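Long-range contact in FACT complex subunit SPT16 (Ashbya gossypii, PDB 6A8M), which probably acts, as part of the FACT histone chaperone complex, to reorganize nucleosomes during transcription, DNA replication and DNA repair: residues S300-M314 / D406-T420. Residues are numbered along the deposited sequence; the frame is centred on the assembly and turned at random.
Sequences SNISRTFLIDPSDEM and DSKTGASYALQLADT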
loop_
_atom_site.group_PDB
_atom_site.type_symbol
_atom_site.label_atom_id
_atom_site.label_comp_id
_atom_site.label_asym_id
_atom_site.label_seq_id
_atom_site.Cartn_x
_atom_site.Cartn_y
_atom_site.Cartn_z
ATOM N N SER A 300 -0.813 -1.912 6.089
ATOM C CA SER A 300 -2.119 -2.118 6.706
ATOM C C SER A 300 -2.686 -0.750 7.077
ATOM O O SER A 300 -1.997 0.281 7.019
ATOM C CB SER A 300 -2.045 -3.030 7.943
ATOM O OG SER A 300 -1.184 -2.466 8.924
ATOM N N ASN A 301 -3.964 -0.740 7.443
ATOM C CA ASN A 301 -4.669 0.508 7.713
ATOM C C ASN A 301 -5.752 0.225 8.738
ATOM O O ASN A 301 -6.371 -0.841 8.701
ATOM C CB ASN A 301 -5.310 1.098 6.441
ATOM C CG ASN A 301 -5.827 2.489 6.670
ATOM O OD1 ASN A 301 -5.081 3.330 7.158
ATOM N ND2 ASN A 301 -7.118 2.731 6.372
ATOM N N ILE A 302 -5.973 1.178 9.647
ATOM C CA ILE A 302 -7.087 1.112 10.592
ATOM C C ILE A 302 -7.569 2.535 10.827
ATOM O O ILE A 302 -6.757 3.451 10.968
ATOM C CB ILE A 302 -6.700 0.436 11.926
ATOM C CG1 ILE A 302 -7.951 0.245 12.813
ATOM C CG2 ILE A 302 -5.555 1.191 12.663
ATOM C CD1 ILE A 302 -7.696 -0.617 14.078
ATOM N N SER A 303 -8.887 2.724 10.834
ATOM C CA SER A 303 -9.476 4.019 11.163
ATOM C C SER A 303 -10.583 3.786 12.171
ATOM O O SER A 303 -11.368 2.845 12.035
ATOM C CB SER A 303 -10.055 4.760 9.946
ATOM O OG SER A 303 -9.036 5.165 9.051
ATOM N N ARG A 304 -10.655 4.657 13.162
ATOM C CA ARG A 304 -11.694 4.556 14.179
ATOM C C ARG A 304 -12.307 5.931 14.367
ATOM O O ARG A 304 -11.672 6.965 14.098
ATOM C CB ARG A 304 -11.137 4.048 15.525
ATOM C CG ARG A 304 -10.601 2.624 15.444
ATOM C CD ARG A 304 -11.757 1.666 15.234
ATOM N NE ARG A 304 -11.408 0.243 15.267
ATOM C CZ ARG A 304 -11.249 -0.488 14.165
ATOM N NH1 ARG A 304 -11.347 0.095 12.957
ATOM N NH2 ARG A 304 -10.999 -1.795 14.256
ATOM N N THR A 305 -13.540 5.938 14.850
ATOM C CA THR A 305 -14.191 7.156 15.314
ATOM C C THR A 305 -14.341 7.048 16.828
ATOM O O THR A 305 -14.780 6.009 17.340
ATOM C CB THR A 305 -15.568 7.331 14.659
ATOM O OG1 THR A 305 -15.429 7.379 13.239
ATOM C CG2 THR A 305 -16.226 8.627 15.126
ATOM N N PHE A 306 -13.941 8.090 17.544
ATOM C CA PHE A 306 -14.139 8.148 18.981
ATOM C C PHE A 306 -15.239 9.167 19.263
ATOM O O PHE A 306 -15.321 10.200 18.590
ATOM C CB PHE A 306 -12.837 8.493 19.697
ATOM C CG PHE A 306 -11.727 7.524 19.410
ATOM C CD1 PHE A 306 -11.643 6.316 20.092
ATOM C CD2 PHE A 306 -10.794 7.798 18.430
ATOM C CE1 PHE A 306 -10.617 5.393 19.814
ATOM C CE2 PHE A 306 -9.787 6.887 18.122
ATOM C CZ PHE A 306 -9.684 5.685 18.817
ATOM N N LEU A 307 -16.125 8.832 20.200
ATOM C CA LEU A 307 -17.282 9.661 20.532
ATOM C C LEU A 307 -17.116 10.210 21.942
ATOM O O LEU A 307 -16.881 9.446 22.883
ATOM C CB LEU A 307 -18.588 8.861 20.427
ATOM C CG LEU A 307 -18.843 8.116 19.120
ATOM C CD1 LEU A 307 -20.134 7.293 19.229
ATOM C CD2 LEU A 307 -18.938 9.106 17.999
ATOM N N ILE A 308 -17.213 11.531 22.081
ATOM C CA ILE A 308 -17.119 12.206 23.375
ATOM C C ILE A 308 -18.471 12.837 23.643
ATOM O O ILE A 308 -18.852 13.793 22.959
ATOM C CB ILE A 308 -16.032 13.286 23.395
ATOM C CG1 ILE A 308 -14.720 12.759 22.787
ATOM C CG2 ILE A 308 -15.901 13.863 24.806
ATOM C CD1 ILE A 308 -14.199 11.508 23.420
ATOM N N ASP A 309 -19.185 12.332 24.651
ATOM C CA ASP A 309 -20.522 12.806 24.978
ATOM C C ASP A 309 -21.376 12.952 23.714
ATOM O O ASP A 309 -21.963 14.011 23.474
ATOM C CB ASP A 309 -20.444 14.129 25.728
ATOM C CG ASP A 309 -19.853 13.974 27.112
ATOM O OD1 ASP A 309 -20.304 13.069 27.834
ATOM O OD2 ASP A 309 -18.943 14.749 27.482
ATOM N N PRO A 310 -21.446 11.917 22.883
ATOM C CA PRO A 310 -22.119 12.048 21.584
ATOM C C PRO A 310 -23.615 12.299 21.721
ATOM O O PRO A 310 -24.260 11.849 22.670
ATOM C CB PRO A 310 -21.862 10.689 20.927
ATOM C CG PRO A 310 -21.785 9.755 22.097
ATOM C CD PRO A 310 -21.016 10.527 23.133
ATOM N N SER A 311 -24.171 13.000 20.731
ATOM C CA SER A 311 -25.623 13.112 20.626
ATOM C C SER A 311 -26.241 11.790 20.169
ATOM O O SER A 311 -25.556 10.894 19.675
ATOM C CB SER A 311 -26.003 14.184 19.622
ATOM O OG SER A 311 -25.754 13.679 18.322
ATOM N N ASP A 312 -27.571 11.683 20.314
ATOM C CA ASP A 312 -28.256 10.461 19.892
ATOM C C ASP A 312 -28.109 10.229 18.395
ATOM O O ASP A 312 -28.005 9.080 17.945
ATOM C CB ASP A 312 -29.741 10.505 20.262
ATOM C CG ASP A 312 -29.980 10.416 21.754
ATOM O OD1 ASP A 312 -29.104 9.885 22.476
ATOM O OD2 ASP A 312 -31.062 10.859 22.199
ATOM N N GLU A 313 -28.117 11.301 17.591
ATOM C CA GLU A 313 -27.931 11.077 16.161
ATOM C C GLU A 313 -26.526 10.569 15.860
ATOM O O GLU A 313 -26.347 9.734 14.961
ATOM C CB GLU A 313 -28.236 12.356 15.377
ATOM C CG GLU A 313 -29.720 12.714 15.395
ATOM C CD GLU A 313 -30.017 14.068 14.798
ATOM O OE1 GLU A 313 -29.086 14.687 14.235
ATOM O OE2 GLU A 313 -31.190 14.508 14.901
ATOM N N MET A 314 -25.524 11.029 16.613
ATOM C CA MET A 314 -24.173 10.522 16.404
ATOM C C MET A 314 -24.079 9.041 16.737
ATOM O O MET A 314 -23.481 8.268 15.976
ATOM C CB MET A 314 -23.172 11.315 17.239
ATOM C CG MET A 314 -23.026 12.736 16.802
ATOM S SD MET A 314 -22.011 13.649 17.958
ATOM C CE MET A 314 -22.387 15.318 17.442
ATOM N N ASP A 406 -25.593 17.608 13.793
ATOM C CA ASP A 406 -26.703 17.229 14.658
ATOM C C ASP A 406 -27.906 18.125 14.378
ATOM O O ASP A 406 -27.773 19.345 14.265
ATOM C CB ASP A 406 -26.300 17.335 16.124
ATOM C CG ASP A 406 -27.376 16.825 17.037
ATOM O OD1 ASP A 406 -27.383 15.607 17.302
ATOM O OD2 ASP A 406 -28.246 17.622 17.441
ATOM N N SER A 407 -29.085 17.518 14.228
ATOM C CA SER A 407 -30.244 18.292 13.795
ATOM C C SER A 407 -30.721 19.302 14.834
ATOM O O SER A 407 -31.411 20.266 14.469
ATOM C CB SER A 407 -31.392 17.352 13.439
ATOM O OG SER A 407 -31.986 16.834 14.610
ATOM N N LYS A 408 -30.384 19.112 16.107
ATOM C CA LYS A 408 -30.861 20.012 17.152
ATOM C C LYS A 408 -29.801 20.995 17.633
ATOM O O LYS A 408 -30.106 22.179 17.827
ATOM C CB LYS A 408 -31.386 19.203 18.340
ATOM C CG LYS A 408 -32.567 18.313 17.984
ATOM C CD LYS A 408 -33.675 19.099 17.260
ATOM C CE LYS A 408 -34.863 18.196 16.952
ATOM N NZ LYS A 408 -34.430 17.010 16.165
ATOM N N THR A 409 -28.560 20.541 17.823
ATOM C CA THR A 409 -27.495 21.431 18.262
ATOM C C THR A 409 -26.737 22.071 17.108
ATOM O O THR A 409 -25.993 23.024 17.340
ATOM C CB THR A 409 -26.480 20.676 19.119
ATOM O OG1 THR A 409 -25.769 19.765 18.278
ATOM C CG2 THR A 409 -27.174 19.896 20.242
ATOM N N GLY A 410 -26.890 21.560 15.887
ATOM C CA GLY A 410 -26.109 22.038 14.764
ATOM C C GLY A 410 -24.649 21.649 14.781
ATOM O O GLY A 410 -23.905 22.080 13.890
ATOM N N ALA A 411 -24.214 20.856 15.762
ATOM C CA ALA A 411 -22.806 20.494 15.885
ATOM C C ALA A 411 -22.326 19.695 14.674
ATOM O O ALA A 411 -22.942 18.704 14.282
ATOM C CB ALA A 411 -22.591 19.698 17.175
ATOM N N SER A 412 -21.217 20.136 14.090
ATOM C CA SER A 412 -20.621 19.444 12.954
ATOM C C SER A 412 -19.959 18.148 13.402
ATOM O O SER A 412 -19.283 18.100 14.438
ATOM C CB SER A 412 -19.572 20.334 12.285
ATOM O OG SER A 412 -20.171 21.489 11.722
ATOM N N TYR A 413 -20.129 17.089 12.610
ATOM C CA TYR A 413 -19.401 15.857 12.880
ATOM C C TYR A 413 -19.177 15.078 11.591
ATOM O O TYR A 413 -19.586 15.486 10.502
ATOM C CB TYR A 413 -20.107 14.998 13.930
ATOM C CG TYR A 413 -21.437 14.374 13.555
ATOM C CD1 TYR A 413 -22.624 15.100 13.651
ATOM C CD2 TYR A 413 -21.508 13.027 13.197
ATOM C CE1 TYR A 413 -23.858 14.494 13.349
ATOM C CE2 TYR A 413 -22.720 12.419 12.891
ATOM C CZ TYR A 413 -23.880 13.149 12.970
ATOM O OH TYR A 413 -25.077 12.529 12.676
ATOM N N ALA A 414 -18.446 13.982 11.728
ATOM C CA ALA A 414 -18.103 13.119 10.611
ATOM C C ALA A 414 -17.855 11.755 11.217
ATOM O O ALA A 414 -17.682 11.623 12.434
ATOM C CB ALA A 414 -16.879 13.625 9.828
ATOM N N LEU A 415 -17.874 10.740 10.371
ATOM C CA LEU A 415 -17.705 9.367 10.826
ATOM C C LEU A 415 -16.748 8.660 9.894
ATOM O O LEU A 415 -16.831 8.821 8.674
ATOM C CB LEU A 415 -19.041 8.586 10.843
ATOM C CG LEU A 415 -20.133 9.203 11.719
ATOM C CD1 LEU A 415 -21.475 8.511 11.473
ATOM C CD2 LEU A 415 -19.749 9.115 13.200
ATOM N N GLN A 416 -15.878 7.827 10.453
ATOM C CA GLN A 416 -14.979 7.095 9.586
ATOM C C GLN A 416 -14.541 5.810 10.270
ATOM O O GLN A 416 -14.176 5.817 11.443
ATOM C CB GLN A 416 -13.766 7.953 9.206
ATOM C CG GLN A 416 -12.834 7.267 8.244
ATOM C CD GLN A 416 -11.834 8.226 7.666
ATOM O OE1 GLN A 416 -11.052 8.862 8.410
ATOM N NE2 GLN A 416 -11.867 8.375 6.349
ATOM N N LEU A 417 -14.547 4.716 9.513
ATOM C CA LEU A 417 -14.136 3.422 10.037
ATOM C C LEU A 417 -13.345 2.719 8.950
ATOM O O LEU A 417 -13.794 2.688 7.805
ATOM C CB LEU A 417 -15.372 2.590 10.406
ATOM C CG LEU A 417 -15.161 1.270 11.129
ATOM C CD1 LEU A 417 -14.605 1.534 12.534
ATOM C CD2 LEU A 417 -16.474 0.495 11.192
ATOM N N ALA A 418 -12.193 2.144 9.301
ATOM C CA ALA A 418 -11.422 1.375 8.328
ATOM C C ALA A 418 -10.796 0.163 8.996
ATOM O O ALA A 418 -10.384 0.221 10.153
ATOM C CB ALA A 418 -10.322 2.235 7.652
ATOM N N ASP A 419 -10.711 -0.940 8.244
ATOM C CA ASP A 419 -10.037 -2.141 8.703
ATOM C C ASP A 419 -9.344 -2.804 7.526
ATOM O O ASP A 419 -9.736 -2.626 6.369
ATOM C CB ASP A 419 -11.014 -3.131 9.367
ATOM C CG ASP A 419 -11.344 -2.731 10.793
ATOM O OD1 ASP A 419 -10.456 -2.853 11.653
ATOM O OD2 ASP A 419 -12.476 -2.276 11.045
ATOM N N THR A 420 -8.319 -3.592 7.841
ATOM C CA THR A 420 -7.600 -4.370 6.838
ATOM C C THR A 420 -8.220 -5.761 6.743
ATOM O O THR A 420 -8.408 -6.434 7.760
ATOM C CB THR A 420 -6.125 -4.434 7.215
ATOM O OG1 THR A 420 -5.640 -3.084 7.314
ATOM C CG2 THR A 420 -5.309 -5.201 6.184
HETATM O O HOH W 1 -29.265 13.862 18.383
HETATM O O HOH W 2 -27.231 14.095 12.369
#
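S303 and A418 form the single antiparallel bridge between strands 302-308 and 412-420, a hydrogen-bonded pair whose CA atoms lie 4.3 Å apart. The strands run at 149° to each other and part beyond this point, so side chains take over where backbone pairing stops. At one end T420 OG1 donates to N301 O (2.7 Å), in the carbonyl plane on a lone pair; at the other T305 OG1 donates to Q416 O (2.7 Å). Both threonine hydroxyls stand anti to their own carbonyl carbon, which brings them to the partner backbone.

R304 starts out away from the partner strand but bends at its second torsion (chi2 -69°), swinging the guanidinium back to D419. R304 NH2 meets the syn lone pair of D419 OD1 at 2.9 Å, nearly in the guanidinium plane, although the carboxylate is turned 61° from it. NH1 also binds S303 O, which A418 N reaches from the opposite face of the carbonyl. I302 CD1 covers one guanidinium face.

Beyond the divergence, the start of helix 312-332 docks on the loop before strand 412-420. The capping-box serine S311 donates through OG to D406 OD1, while D406 OD2 closes an Asx turn with K408 N. E313 holds the same loop through OE1, which accepts from the backbone N of S407 (2.8 Å). M314 CG sits squarely over the Y413 ring, 3.7 Å from its centroid, and SD adds a more distant Met-aromatic contact.

Within this M24 peptidase-like domain, the bridge joins two sheets: strand 298-308 pairs with 285-295, and 412-424 with 394-405. T432 and K436 also hold D419, Y434 takes R304 NH2, and L415 and L417 pack against helix 312-332.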